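Local atomic coordinates of DUF3863 domain-containing protein (Parabacteroides distasonis, PDB entry 3LM3), a protein that is of unknown function but is probably a carbohydrate-active enzyme, a putative glycoside hydrolase or deacetylase. Residues G19-T24 with P315-V320; L118-V123 with P397-P402; D155-L160 with I210-L215; E275-G280 with Y341-R346. All blocks are in the same frame, centred on the assembly; numbering follows the deposited sequence.

Contact 1 (G19-T24 with P315-V320)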
loop_
_atom_site.group_PDB
_atom_site.type_symbol
_atom_site.label_atom_id
_atom_site.label_comp_id
_atom_site.label_asym_id
_atom_site.label_seq_id
_atom_site.Cartn_x
_atom_site.Cartn_y
_atom_site.Cartn_z
ATOM N N GLY A 19 13.182 13.525 -8.277
ATOM C CA GLY A 19 12.952 13.686 -9.702
ATOM C C GLY A 19 12.519 12.449 -10.447
ATOM O O GLY A 19 12.326 12.507 -11.683
ATOM N N ASN A 20 12.354 11.341 -9.735
ATOM C CA ASN A 20 12.140 10.049 -10.354
ATOM C C ASN A 20 10.740 9.506 -10.076
ATOM O O ASN A 20 10.052 9.928 -9.130
ATOM C CB ASN A 20 13.206 9.060 -9.868
ATOM C CG ASN A 20 14.520 9.197 -10.590
ATOM O OD1 ASN A 20 14.556 9.272 -11.829
ATOM N ND2 ASN A 20 15.619 9.190 -9.831
ATOM N N ARG A 21 10.339 8.568 -10.926
ATOM C CA ARG A 21 9.063 7.849 -10.855
ATOM C C ARG A 21 9.364 6.385 -10.560
ATOM O O ARG A 21 10.270 5.815 -11.174
ATOM C CB ARG A 21 8.325 7.984 -12.191
ATOM C CG ARG A 21 7.933 9.385 -12.545
ATOM C CD ARG A 21 7.367 9.459 -13.948
ATOM N NE ARG A 21 6.875 10.789 -14.266
ATOM C CZ ARG A 21 7.614 11.793 -14.694
ATOM N NH1 ARG A 21 8.913 11.657 -14.879
ATOM N NH2 ARG A 21 7.027 12.965 -14.942
ATOM N N PHE A 22 8.646 5.808 -9.600
ATOM C CA PHE A 22 8.886 4.461 -9.136
ATOM C C PHE A 22 7.599 3.661 -9.089
ATOM O O PHE A 22 6.568 4.176 -8.670
ATOM C CB PHE A 22 9.429 4.476 -7.725
ATOM C CG PHE A 22 10.747 5.183 -7.606
ATOM C CD1 PHE A 22 11.919 4.493 -7.814
ATOM C CD2 PHE A 22 10.815 6.535 -7.334
ATOM C CE1 PHE A 22 13.139 5.153 -7.735
ATOM C CE2 PHE A 22 12.040 7.214 -7.298
ATOM C CZ PHE A 22 13.206 6.491 -7.469
ATOM N N VAL A 23 7.704 2.391 -9.498
ATOM C CA VAL A 23 6.660 1.394 -9.251
ATOM C C VAL A 23 7.281 0.286 -8.414
ATOM O O VAL A 23 8.310 -0.284 -8.810
ATOM C CB VAL A 23 6.078 0.783 -10.536
ATOM C CG1 VAL A 23 5.143 -0.405 -10.218
ATOM C CG2 VAL A 23 5.358 1.837 -11.378
ATOM N N THR A 24 6.652 -0.028 -7.292
ATOM C CA THR A 24 7.054 -1.157 -6.469
ATOM C C THR A 24 5.958 -2.207 -6.519
ATOM O O THR A 24 4.854 -1.977 -6.010
ATOM C CB THR A 24 7.344 -0.751 -5.031
ATOM O OG1 THR A 24 6.199 -0.129 -4.430
ATOM C CG2 THR A 24 8.527 0.219 -4.935
ATOM N N PRO A 315 8.665 6.798 -19.669
ATOM C CA PRO A 315 9.725 5.850 -20.022
ATOM C C PRO A 315 10.852 5.695 -19.038
ATOM O O PRO A 315 11.509 4.646 -19.048
ATOM C CB PRO A 315 10.245 6.361 -21.374
ATOM C CG PRO A 315 9.548 7.584 -21.655
ATOM C CD PRO A 315 8.414 7.781 -20.734
ATOM N N ASP A 316 11.045 6.677 -18.155
ATOM C CA ASP A 316 12.131 6.555 -17.185
ATOM C C ASP A 316 11.664 5.991 -15.835
ATOM O O ASP A 316 12.439 5.985 -14.879
ATOM C CB ASP A 316 12.874 7.886 -17.018
ATOM C CG ASP A 316 13.625 8.320 -18.299
ATOM O OD1 ASP A 316 14.089 7.446 -19.081
ATOM O OD2 ASP A 316 13.774 9.549 -18.512
ATOM N N THR A 317 10.421 5.525 -15.759
ATOM C CA THR A 317 9.932 4.901 -14.528
ATOM C C THR A 317 10.805 3.731 -14.128
ATOM O O THR A 317 11.149 2.888 -14.956
ATOM C CB THR A 317 8.495 4.384 -14.692
ATOM O OG1 THR A 317 7.646 5.471 -15.100
ATOM C CG2 THR A 317 7.929 3.759 -13.410
ATOM N N HIS A 318 11.164 3.665 -12.846
ATOM C CA HIS A 318 11.957 2.581 -12.293
ATOM C C HIS A 318 11.046 1.596 -11.585
ATOM O O HIS A 318 10.320 1.987 -10.650
ATOM C CB HIS A 318 12.967 3.128 -11.291
ATOM C CG HIS A 318 13.919 4.102 -11.891
ATOM N ND1 HIS A 318 14.983 3.701 -12.663
ATOM C CD2 HIS A 318 13.969 5.456 -11.842
ATOM C CE1 HIS A 318 15.656 4.774 -13.056
ATOM N NE2 HIS A 318 15.063 5.852 -12.582
ATOM N N PHE A 319 11.079 0.337 -12.010
ATOM C CA PHE A 319 10.384 -0.749 -11.359
ATOM C C PHE A 319 11.386 -1.388 -10.398
ATOM O O PHE A 319 12.323 -2.061 -10.819
ATOM C CB PHE A 319 9.857 -1.781 -12.366
ATOM C CG PHE A 319 8.615 -1.314 -13.123
ATOM C CD1 PHE A 319 8.672 -0.343 -14.117
ATOM C CD2 PHE A 319 7.381 -1.819 -12.783
ATOM C CE1 PHE A 319 7.485 0.056 -14.783
ATOM C CE2 PHE A 319 6.224 -1.425 -13.446
ATOM C CZ PHE A 319 6.291 -0.472 -14.429
ATOM N N VAL A 320 11.166 -1.127 -9.111
ATOM C CA VAL A 320 12.112 -1.523 -8.057
ATOM C C VAL A 320 11.380 -2.249 -6.941
ATOM O O VAL A 320 10.151 -2.263 -6.878
ATOM C CB VAL A 320 12.890 -0.297 -7.506
ATOM C CG1 VAL A 320 13.597 0.441 -8.663
ATOM C CG2 VAL A 320 11.984 0.653 -6.758
HETATM O O HOH W 1 12.251 8.102 -13.089
HETATM O O HOH W 2 15.985 8.055 -14.166
#
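V23 lies over one face of the F319 ring, side by side with it, both side chains leaving the same face of the sheet. From CB outward, V23 meets the ring and then its neighbours: CB sits 3.9 Å from the centroid of the F319 ring and 23° off its normal, a CH-pi contact displaced toward the rim. CG1, anti to the backbone N (chi1 171°), runs on past the ring's rim, 3.6 Å from F319 CE2. The other branch, CG2, meets T317 CG2 at 3.8 Å and also touches F319 CZ. Beneath these side chains the backbones run parallel: H318 N donates to R21 O at 2.9 Å, V23 N to H318 O, and V320 N to V23 O. On the other face F22 CD1 rests near H318 CB and V320 CG2, while its ring also meets F325 of helix 322-332. At the N20 end of the pair, water 1 joins N20 OD1, R21 N and D316 O. A second water bridges N20 OD1 and H318 NE2, the amide standing almost perpendicular to the imidazole (89°) with OD1 at the ring's edge, 3.5 Å from NE2. N20 ND2 turns to T16 O instead. Helices 255-277 and 296-313 pack on the V23 and F319 side. Parallel strands backed by helices in this way are typical of the beta/alpha architecture of the glycoside hydrolase/deacetylase clan.

Contact 2 (L118-V123 with P397-P402)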
loop_
_atom_site.group_PDB
_atom_site.type_symbol
_atom_site.label_atom_id
_atom_site.label_comp_id
_atom_site.label_asym_id
_atom_site.label_seq_id
_atom_site.Cartn_x
_atom_site.Cartn_y
_atom_site.Cartn_z
ATOM N N LEU A 118 -2.991 -11.415 16.183
ATOM C CA LEU A 118 -1.878 -12.016 16.900
ATOM C C LEU A 118 -1.326 -10.976 17.846
ATOM O O LEU A 118 -1.288 -9.788 17.491
ATOM C CB LEU A 118 -0.784 -12.443 15.935
ATOM C CG LEU A 118 -1.186 -13.375 14.777
ATOM C CD1 LEU A 118 -0.024 -13.496 13.778
ATOM C CD2 LEU A 118 -1.685 -14.733 15.249
ATOM N N PRO A 119 -0.908 -11.397 19.056
ATOM C CA PRO A 119 -0.242 -10.473 19.941
ATOM C C PRO A 119 1.032 -9.916 19.304
ATOM O O PRO A 119 1.698 -10.587 18.505
ATOM C CB PRO A 119 0.094 -11.315 21.174
ATOM C CG PRO A 119 -0.510 -12.624 20.993
ATOM C CD PRO A 119 -1.041 -12.749 19.615
ATOM N N ARG A 120 1.378 -8.703 19.692
ATOM C CA ARG A 120 2.576 -8.033 19.162
ATOM C C ARG A 120 3.816 -8.913 19.254
ATOM O O ARG A 120 4.561 -9.019 18.275
ATOM C CB ARG A 120 2.778 -6.694 19.896
ATOM C CG ARG A 120 1.745 -5.645 19.566
ATOM C CD ARG A 120 1.731 -4.529 20.568
ATOM N NE ARG A 120 0.885 -3.433 20.102
ATOM C CZ ARG A 120 -0.439 -3.349 20.247
ATOM N NH1 ARG A 120 -1.143 -4.309 20.860
ATOM N NH2 ARG A 120 -1.078 -2.326 19.730
ATOM N N GLU A 121 4.034 -9.542 20.404
ATOM C CA GLU A 121 5.231 -10.359 20.607
ATOM C C GLU A 121 5.264 -11.552 19.664
ATOM O O GLU A 121 6.339 -11.963 19.236
ATOM C CB GLU A 121 5.341 -10.853 22.058
ATOM C CG GLU A 121 5.657 -9.763 23.074
ATOM N N ARG A 122 4.101 -12.119 19.349
ATOM C CA ARG A 122 4.025 -13.227 18.414
ATOM C C ARG A 122 4.347 -12.791 16.981
ATOM O O ARG A 122 5.065 -13.492 16.270
ATOM C CB ARG A 122 2.646 -13.891 18.477
ATOM C CG ARG A 122 2.491 -15.019 17.449
ATOM C CD ARG A 122 1.286 -15.855 17.755
ATOM N NE ARG A 122 1.110 -16.878 16.744
ATOM C CZ ARG A 122 0.113 -17.759 16.743
ATOM N NH1 ARG A 122 -0.803 -17.733 17.706
ATOM N NH2 ARG A 122 0.052 -18.686 15.801
ATOM N N VAL A 123 3.781 -11.661 16.542
ATOM C CA VAL A 123 4.134 -11.128 15.248
ATOM C C VAL A 123 5.639 -10.930 15.173
ATOM O O VAL A 123 6.263 -11.332 14.187
ATOM C CB VAL A 123 3.377 -9.835 14.915
ATOM C CG1 VAL A 123 3.813 -9.262 13.560
ATOM C CG2 VAL A 123 1.838 -10.050 14.941
ATOM N N PRO A 397 -5.236 -0.624 19.382
ATOM C CA PRO A 397 -5.886 -1.664 20.212
ATOM C C PRO A 397 -4.920 -2.429 21.096
ATOM O O PRO A 397 -3.777 -2.669 20.719
ATOM C CB PRO A 397 -6.540 -2.573 19.168
ATOM C CG PRO A 397 -6.690 -1.725 17.983
ATOM C CD PRO A 397 -5.540 -0.794 17.952
ATOM N N ALA A 398 -5.389 -2.822 22.281
ATOM C CA ALA A 398 -4.665 -3.695 23.139
ATOM C C ALA A 398 -4.454 -5.026 22.418
ATOM O O ALA A 398 -5.182 -5.364 21.454
ATOM C CB ALA A 398 -5.459 -3.901 24.438
ATOM N N ASP A 399 -3.408 -5.726 22.828
ATOM C CA ASP A 399 -3.037 -6.983 22.153
ATOM C C ASP A 399 -4.258 -7.891 21.924
ATOM O O ASP A 399 -4.948 -8.278 22.873
ATOM C CB ASP A 399 -2.050 -7.785 22.995
ATOM C CG ASP A 399 -0.612 -7.599 22.603
ATOM O OD1 ASP A 399 -0.305 -7.072 21.523
ATOM O OD2 ASP A 399 0.239 -8.042 23.407
ATOM N N PRO A 400 -4.522 -8.244 20.675
ATOM C CA PRO A 400 -5.533 -9.210 20.365
ATOM C C PRO A 400 -4.981 -10.638 20.415
ATOM O O PRO A 400 -3.829 -10.867 20.777
ATOM C CB PRO A 400 -5.886 -8.871 18.944
ATOM C CG PRO A 400 -4.589 -8.444 18.360
ATOM C CD PRO A 400 -3.871 -7.738 19.445
ATOM N N SER A 401 -5.856 -11.588 20.094
ATOM C CA SER A 401 -5.471 -12.985 19.916
ATOM C C SER A 401 -6.458 -13.570 18.896
ATOM O O SER A 401 -7.424 -12.920 18.521
ATOM C CB SER A 401 -5.484 -13.720 21.258
ATOM O OG SER A 401 -6.805 -13.951 21.682
ATOM N N PRO A 402 -6.204 -14.792 18.405
ATOM C CA PRO A 402 -7.036 -15.228 17.274
ATOM C C PRO A 402 -8.538 -15.367 17.572
ATOM O O PRO A 402 -9.346 -15.184 16.669
ATOM C CB PRO A 402 -6.382 -16.565 16.860
ATOM C CG PRO A 402 -4.939 -16.391 17.263
ATOM C CD PRO A 402 -4.999 -15.618 18.566
HETATM O O HOH W 3 2.559 -9.034 22.916
#
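D399 OD1 is gripped twice by one residue: R120 N and R120 NH1 each donate to it at 3.0 Å, from opposite faces of the carboxylate. Both donors stand well out of the carboxylate plane, 48° for the backbone N-H and 46° for NH1, and the second bond is also a salt bridge. The R120 side chain runs past the oxygen, CG 3.2 Å from D399 OD1. With CG beside the backbone N (chi1 -70°) and the chain extended from there to NE, the guanidinium is carried past the aspartate to the carbonyl of P397. There NH1 and NH2 converge end-on on P397 O, at 3.1 Å and 2.9 Å respectively, and that oxygen lies in the guanidinium plane. Acceptors at two places round its rim should fix the rotation of the group, and NH2 has a further salt-bridge partner in E396. The second carboxylate oxygen, D399 OD2, accepts a hydrogen bond from water 3 at 2.6 Å, and the same water accepts from E121 N.

Farther along, the prolines pack against the approach to the helix: P400 CG lies 3.7 Å from L118 O, and the L118 side chain crosses P402 at about a right angle, CD2 nearest CG. R122, beside them, is held by D39 and E126. P119 is the N-cap residue, and D399 meets the first-turn N-H groups of R120 and E121, one directly and one through water, where the helix dipole would probably favour a negative charge. An aspartate far along the chain thus binds the N-terminal turn of helix 120-138, tying the proline-rich segment 397-402 to that helix.

Contact 3 (D155-L160 with I210-L215)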
loop_
_atom_site.group_PDB
_atom_site.type_symbol
_atom_site.label_atom_id
_atom_site.label_comp_id
_atom_site.label_asym_id
_atom_site.label_seq_id
_atom_site.Cartn_x
_atom_site.Cartn_y
_atom_site.Cartn_z
ATOM N N ASP A 155 4.657 -1.324 17.364
ATOM C CA ASP A 155 5.671 -2.128 18.023
ATOM C C ASP A 155 6.373 -3.091 17.066
ATOM O O ASP A 155 7.578 -3.374 17.191
ATOM C CB ASP A 155 5.075 -2.915 19.188
ATOM C CG ASP A 155 6.112 -3.684 19.933
ATOM O OD1 ASP A 155 6.891 -3.034 20.641
ATOM O OD2 ASP A 155 6.173 -4.917 19.783
ATOM N N ASN A 156 5.636 -3.608 16.085
ATOM C CA ASN A 156 6.229 -4.495 15.096
ATOM C C ASN A 156 7.276 -3.732 14.250
ATOM O O ASN A 156 8.309 -4.268 13.858
ATOM C CB ASN A 156 5.178 -5.074 14.150
ATOM C CG ASN A 156 4.090 -5.891 14.810
ATOM O OD1 ASN A 156 2.973 -5.936 14.269
ATOM N ND2 ASN A 156 4.384 -6.581 15.904
ATOM N N LEU A 157 6.963 -2.482 13.928
ATOM C CA LEU A 157 7.881 -1.658 13.133
ATOM C C LEU A 157 9.131 -1.270 13.913
ATOM O O LEU A 157 10.250 -1.305 13.389
ATOM C CB LEU A 157 7.112 -0.450 12.605
ATOM C CG LEU A 157 5.856 -0.809 11.815
ATOM C CD1 LEU A 157 5.091 0.436 11.388
ATOM C CD2 LEU A 157 6.229 -1.647 10.615
ATOM N N ARG A 158 8.950 -0.900 15.180
ATOM C CA ARG A 158 10.036 -0.687 16.140
ATOM C C ARG A 158 10.954 -1.900 16.186
ATOM O O ARG A 158 12.179 -1.809 16.138
ATOM C CB ARG A 158 9.381 -0.480 17.515
ATOM C CG ARG A 158 10.289 -0.315 18.696
ATOM C CD ARG A 158 10.795 -1.634 19.268
ATOM N NE ARG A 158 9.814 -2.673 19.684
ATOM C CZ ARG A 158 10.228 -3.855 20.142
ATOM N NH1 ARG A 158 11.541 -4.109 20.156
ATOM N NH2 ARG A 158 9.367 -4.796 20.556
ATOM N N TYR A 159 10.335 -3.062 16.338
ATOM C CA TYR A 159 11.084 -4.302 16.428
ATOM C C TYR A 159 11.911 -4.565 15.159
ATOM O O TYR A 159 13.077 -4.953 15.218
ATOM C CB TYR A 159 10.110 -5.462 16.697
ATOM C CG TYR A 159 10.730 -6.827 16.774
ATOM C CD1 TYR A 159 10.865 -7.623 15.635
ATOM C CD2 TYR A 159 11.160 -7.326 17.996
ATOM C CE1 TYR A 159 11.431 -8.886 15.716
ATOM C CE2 TYR A 159 11.704 -8.580 18.090
ATOM C CZ TYR A 159 11.851 -9.359 16.954
ATOM O OH TYR A 159 12.392 -10.643 17.090
ATOM N N LEU A 160 11.295 -4.384 14.002
ATOM C CA LEU A 160 12.020 -4.576 12.739
ATOM C C LEU A 160 13.227 -3.677 12.681
ATOM O O LEU A 160 14.330 -4.143 12.382
ATOM C CB LEU A 160 11.138 -4.290 11.524
ATOM C CG LEU A 160 10.125 -5.372 11.236
ATOM C CD1 LEU A 160 9.205 -4.971 10.056
ATOM C CD2 LEU A 160 10.781 -6.731 10.999
ATOM N N ILE A 210 10.181 6.063 15.164
ATOM C CA ILE A 210 10.593 4.718 14.759
ATOM C C ILE A 210 11.292 4.834 13.394
ATOM O O ILE A 210 10.713 5.381 12.441
ATOM C CB ILE A 210 9.370 3.795 14.591
ATOM C CG1 ILE A 210 8.624 3.616 15.915
ATOM C CG2 ILE A 210 9.784 2.427 14.010
ATOM C CD1 ILE A 210 7.265 2.936 15.750
ATOM N N ASP A 211 12.512 4.325 13.291
ATOM C CA ASP A 211 13.304 4.389 12.054
ATOM C C ASP A 211 12.897 3.250 11.110
ATOM O O ASP A 211 13.687 2.367 10.789
ATOM C CB ASP A 211 14.798 4.377 12.391
ATOM C CG ASP A 211 15.685 4.647 11.191
ATOM O OD1 ASP A 211 15.213 5.102 10.143
ATOM O OD2 ASP A 211 16.895 4.378 11.299
ATOM N N CYS A 212 11.651 3.295 10.650
ATOM C CA CYS A 212 11.154 2.364 9.686
ATOM C C CYS A 212 10.207 3.146 8.791
ATOM O O CYS A 212 9.316 3.847 9.272
ATOM C CB CYS A 212 10.399 1.228 10.377
ATOM S SG CYS A 212 9.961 -0.146 9.236
ATOM N N VAL A 213 10.416 3.040 7.506
ATOM C CA VAL A 213 9.578 3.729 6.530
ATOM C C VAL A 213 8.329 2.881 6.325
ATOM O O VAL A 213 8.392 1.690 6.002
ATOM C CB VAL A 213 10.314 3.857 5.179
ATOM C CG1 VAL A 213 9.435 4.616 4.157
ATOM C CG2 VAL A 213 11.651 4.545 5.354
ATOM N N ASN A 214 7.168 3.491 6.496
ATOM C CA ASN A 214 5.894 2.794 6.359
ATOM C C ASN A 214 5.305 3.069 4.967
ATOM O O ASN A 214 5.011 4.212 4.632
ATOM C CB ASN A 214 4.908 3.204 7.468
ATOM C CG ASN A 214 3.763 2.248 7.583
ATOM O OD1 ASN A 214 3.665 1.320 6.794
ATOM N ND2 ASN A 214 2.878 2.434 8.587
ATOM N N LEU A 215 5.157 2.011 4.193
ATOM C CA LEU A 215 4.706 2.030 2.812
ATOM C C LEU A 215 3.327 1.437 2.605
ATOM O O LEU A 215 3.015 0.319 3.024
ATOM C CB LEU A 215 5.652 1.227 1.907
ATOM C CG LEU A 215 7.087 1.736 1.835
ATOM C CD1 LEU A 215 7.902 0.885 0.843
ATOM C CD2 LEU A 215 7.131 3.232 1.424
#
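The chi1 settings of I210 (-63°) and L157 (-55°) bring the isoleucine methyl CG2 against the helix backbone and carry the leucine branches toward C212 and N214. I210 CG2 presses on the peptide between L157 and R158, 3.6 Å from R158 N and 3.8 Å from L157 C, and also meets L157 CB. Two residues on, C212 CB lies 3.9 Å from L157 O, while its SG sits 4.3 Å from L157 CD2. The L157 and N214 side chains cross at about a right angle, CD1 4.1 Å from ND2, a van der Waals touch; ND2 itself donates to A171 O. All of this is van der Waals packing, with L157 as the helix residue that reaches I210, C212 and N214.

I210 and C212 both point at the helix, and D211 between them is the centre of an inverse gamma turn; its own carboxylate goes elsewhere, to a salt bridge with R330. L157 also rests on A169 and A171 of strand 168-172, so it packs over two neighbouring strands. What results is the helix-on-sheet layer of an alpha/beta fold, with helix 154-163 lying against the parallel strands 168-172 and 213-216.

Contact 4 (E275-G280 with Y341-R346)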
loop_
_atom_site.group_PDB
_atom_site.type_symbol
_atom_site.label_atom_id
_atom_site.label_comp_id
_atom_site.label_asym_id
_atom_site.label_seq_id
_atom_site.Cartn_x
_atom_site.Cartn_y
_atom_site.Cartn_z
ATOM N N GLU A 275 5.275 16.693 -9.879
ATOM C CA GLU A 275 5.463 18.147 -9.843
ATOM C C GLU A 275 5.267 18.713 -8.444
ATOM O O GLU A 275 6.019 19.601 -8.016
ATOM C CB GLU A 275 4.519 18.858 -10.809
ATOM C CG GLU A 275 4.950 18.813 -12.250
ATOM C CD GLU A 275 4.197 19.831 -13.099
ATOM O OE1 GLU A 275 2.956 19.941 -12.951
ATOM O OE2 GLU A 275 4.846 20.527 -13.905
ATOM N N LEU A 276 4.263 18.209 -7.725
ATOM C CA LEU A 276 3.967 18.713 -6.388
ATOM C C LEU A 276 4.944 18.222 -5.321
ATOM O O LEU A 276 5.224 18.944 -4.361
ATOM C CB LEU A 276 2.545 18.319 -5.989
ATOM C CG LEU A 276 1.405 18.969 -6.776
ATOM C CD1 LEU A 276 0.074 18.247 -6.564
ATOM C CD2 LEU A 276 1.280 20.458 -6.456
ATOM N N ASN A 277 5.379 16.980 -5.469
ATOM C CA ASN A 277 6.084 16.288 -4.371
ATOM C C ASN A 277 7.557 16.041 -4.613
ATOM O O ASN A 277 8.268 15.648 -3.697
ATOM C CB ASN A 277 5.372 14.970 -4.067
ATOM C CG ASN A 277 3.930 15.203 -3.656
ATOM O OD1 ASN A 277 3.676 16.137 -2.872
ATOM N ND2 ASN A 277 2.985 14.413 -4.210
ATOM N N GLY A 278 7.988 16.163 -5.855
ATOM C CA GLY A 278 9.377 15.963 -6.205
ATOM C C GLY A 278 9.730 14.555 -6.649
ATOM O O GLY A 278 10.824 14.319 -7.155
ATOM N N PHE A 279 8.829 13.601 -6.435
ATOM C CA PHE A 279 8.992 12.239 -6.943
ATOM C C PHE A 279 7.574 11.700 -7.111
ATOM O O PHE A 279 6.611 12.305 -6.595
ATOM C CB PHE A 279 9.785 11.319 -5.998
ATOM C CG PHE A 279 9.112 11.030 -4.673
ATOM C CD1 PHE A 279 9.285 11.868 -3.587
ATOM C CD2 PHE A 279 8.348 9.894 -4.513
ATOM C CE1 PHE A 279 8.672 11.592 -2.353
ATOM C CE2 PHE A 279 7.731 9.620 -3.302
ATOM C CZ PHE A 279 7.899 10.466 -2.224
ATOM N N GLY A 280 7.453 10.566 -7.804
ATOM C CA GLY A 280 6.168 9.865 -7.884
ATOM C C GLY A 280 6.378 8.407 -7.567
ATOM O O GLY A 280 7.380 7.835 -7.983
ATOM N N TYR A 341 3.201 16.312 1.495
ATOM C CA TYR A 341 2.665 15.756 0.258
ATOM C C TYR A 341 1.341 16.391 -0.148
ATOM O O TYR A 341 0.487 16.699 0.700
ATOM C CB TYR A 341 2.444 14.267 0.380
ATOM C CG TYR A 341 3.629 13.473 0.857
ATOM C CD1 TYR A 341 4.854 13.502 0.183
ATOM C CD2 TYR A 341 3.524 12.644 1.967
ATOM C CE1 TYR A 341 5.935 12.734 0.600
ATOM C CE2 TYR A 341 4.595 11.867 2.401
ATOM C CZ TYR A 341 5.799 11.929 1.717
ATOM O OH TYR A 341 6.859 11.127 2.111
ATOM N N ARG A 342 1.209 16.612 -1.443
ATOM C CA ARG A 342 -0.005 17.149 -2.041
ATOM C C ARG A 342 -0.357 16.331 -3.273
ATOM O O ARG A 342 0.540 15.906 -4.016
ATOM C CB ARG A 342 0.197 18.599 -2.463
ATOM C CG ARG A 342 0.389 19.531 -1.289
ATOM C CD ARG A 342 0.773 20.926 -1.731
ATOM N NE ARG A 342 2.051 20.868 -2.412
ATOM C CZ ARG A 342 2.540 21.761 -3.264
ATOM N NH1 ARG A 342 1.853 22.865 -3.577
ATOM N NH2 ARG A 342 3.746 21.552 -3.801
ATOM N N PHE A 343 -1.662 16.122 -3.462
ATOM C CA PHE A 343 -2.209 15.505 -4.656
ATOM C C PHE A 343 -3.440 16.239 -5.119
ATOM O O PHE A 343 -4.180 16.770 -4.292
ATOM C CB PHE A 343 -2.573 14.034 -4.404
ATOM C CG PHE A 343 -1.419 13.217 -3.933
ATOM C CD1 PHE A 343 -0.490 12.725 -4.831
ATOM C CD2 PHE A 343 -1.237 12.958 -2.587
ATOM C CE1 PHE A 343 0.623 12.030 -4.382
ATOM C CE2 PHE A 343 -0.111 12.229 -2.141
ATOM C CZ PHE A 343 0.800 11.761 -3.049
ATOM N N VAL A 344 -3.647 16.241 -6.427
ATOM C CA VAL A 344 -4.869 16.763 -7.050
ATOM C C VAL A 344 -5.348 15.738 -8.067
ATOM O O VAL A 344 -4.536 15.222 -8.853
ATOM C CB VAL A 344 -4.625 18.108 -7.750
ATOM C CG1 VAL A 344 -5.879 18.554 -8.520
ATOM C CG2 VAL A 344 -4.172 19.165 -6.749
ATOM N N GLU A 345 -6.634 15.418 -8.051
ATOM C CA GLU A 345 -7.195 14.460 -9.007
ATOM C C GLU A 345 -8.592 14.849 -9.396
ATOM O O GLU A 345 -9.379 15.208 -8.545
ATOM C CB GLU A 345 -7.248 13.073 -8.386
ATOM C CG GLU A 345 -7.796 12.015 -9.349
ATOM C CD GLU A 345 -8.435 10.833 -8.701
ATOM O OE1 GLU A 345 -8.317 10.664 -7.471
ATOM O OE2 GLU A 345 -9.034 9.998 -9.453
ATOM N N ARG A 346 -8.891 14.753 -10.684
ATOM C CA ARG A 346 -10.275 14.722 -11.159
ATOM C C ARG A 346 -10.633 13.309 -11.573
ATOM O O ARG A 346 -9.765 12.503 -11.925
ATOM C CB ARG A 346 -10.522 15.693 -12.303
ATOM C CG ARG A 346 -10.502 17.108 -11.864
ATOM C CD ARG A 346 -10.693 18.056 -13.028
ATOM N NE ARG A 346 -10.827 19.416 -12.530
ATOM C CZ ARG A 346 -11.262 20.443 -13.263
ATOM N NH1 ARG A 346 -11.587 20.277 -14.534
ATOM N NH2 ARG A 346 -11.361 21.640 -12.697
HETATM O O HOH W 4 3.969 18.854 -1.790
#
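The C-terminal end of helix 255-277 docks here on an edge strand of the antiparallel sheet, with an asparagine side chain reading the strand's backbone much as another strand would. N277 OD1 accepts from R342 N at 2.9 Å, nearly straight (168°) and on a lone pair in the plane of the amide. Its ND2 returns a bond to R342 O, also 2.9 Å but more bent, the acceptor lying a little out of the amide plane. The backbone N-H and C=O of R342 are thus both engaged by one amide, which fixes which way round that amide sits. Behind it, ND2 comes within 3.4 Å of F343 CE1, amide and ring planes 65° apart.

The R342 side chain answers from the strand. Bent at chi3 (-63°), it folds back so that NH2 donates to L276 O at 3.0 Å, and L276 CD2 sits over the centre of the guanidinium face, 3.7 Å from CZ. Water 4 links the same carbonyl with R342 NE. L276 CD1 reaches along the strand to V344 CG2. After the helix, G278 takes a positive phi and the chain turns so that F279 CZ meets Y341 CE1 at 4.1 Å; Y190 also packs against both rings. On its far edge strand 341-346 pairs antiparallel with strand 357-363, while beyond F279 the chain enters strand 280-287, parallel to 21-29.

Contacts 1 and 4 are direct neighbours, their centres 15 Å apart: G19 N lies 2.7 Å from G278 O and F22 N 2.9 Å from G280 O, probable hydrogen bonds that carry the parallel sheet of contact 1 to the chain leaving the helix of contact 4. Contacts 2 and 3 touch likewise, where helix 120-138 packs on helix 154-163 and V123 CG1 meets N156 OD1 at 3.5 Å; contact 2 lies across the chain's centre from contacts 1 and 4. Between the two pairs, contacts 1 and 3 come within about 6 Å at their nearest atoms. A bound PEG fragment lies about 7 Å from the F279 side chain and about 12 Å from that of F22.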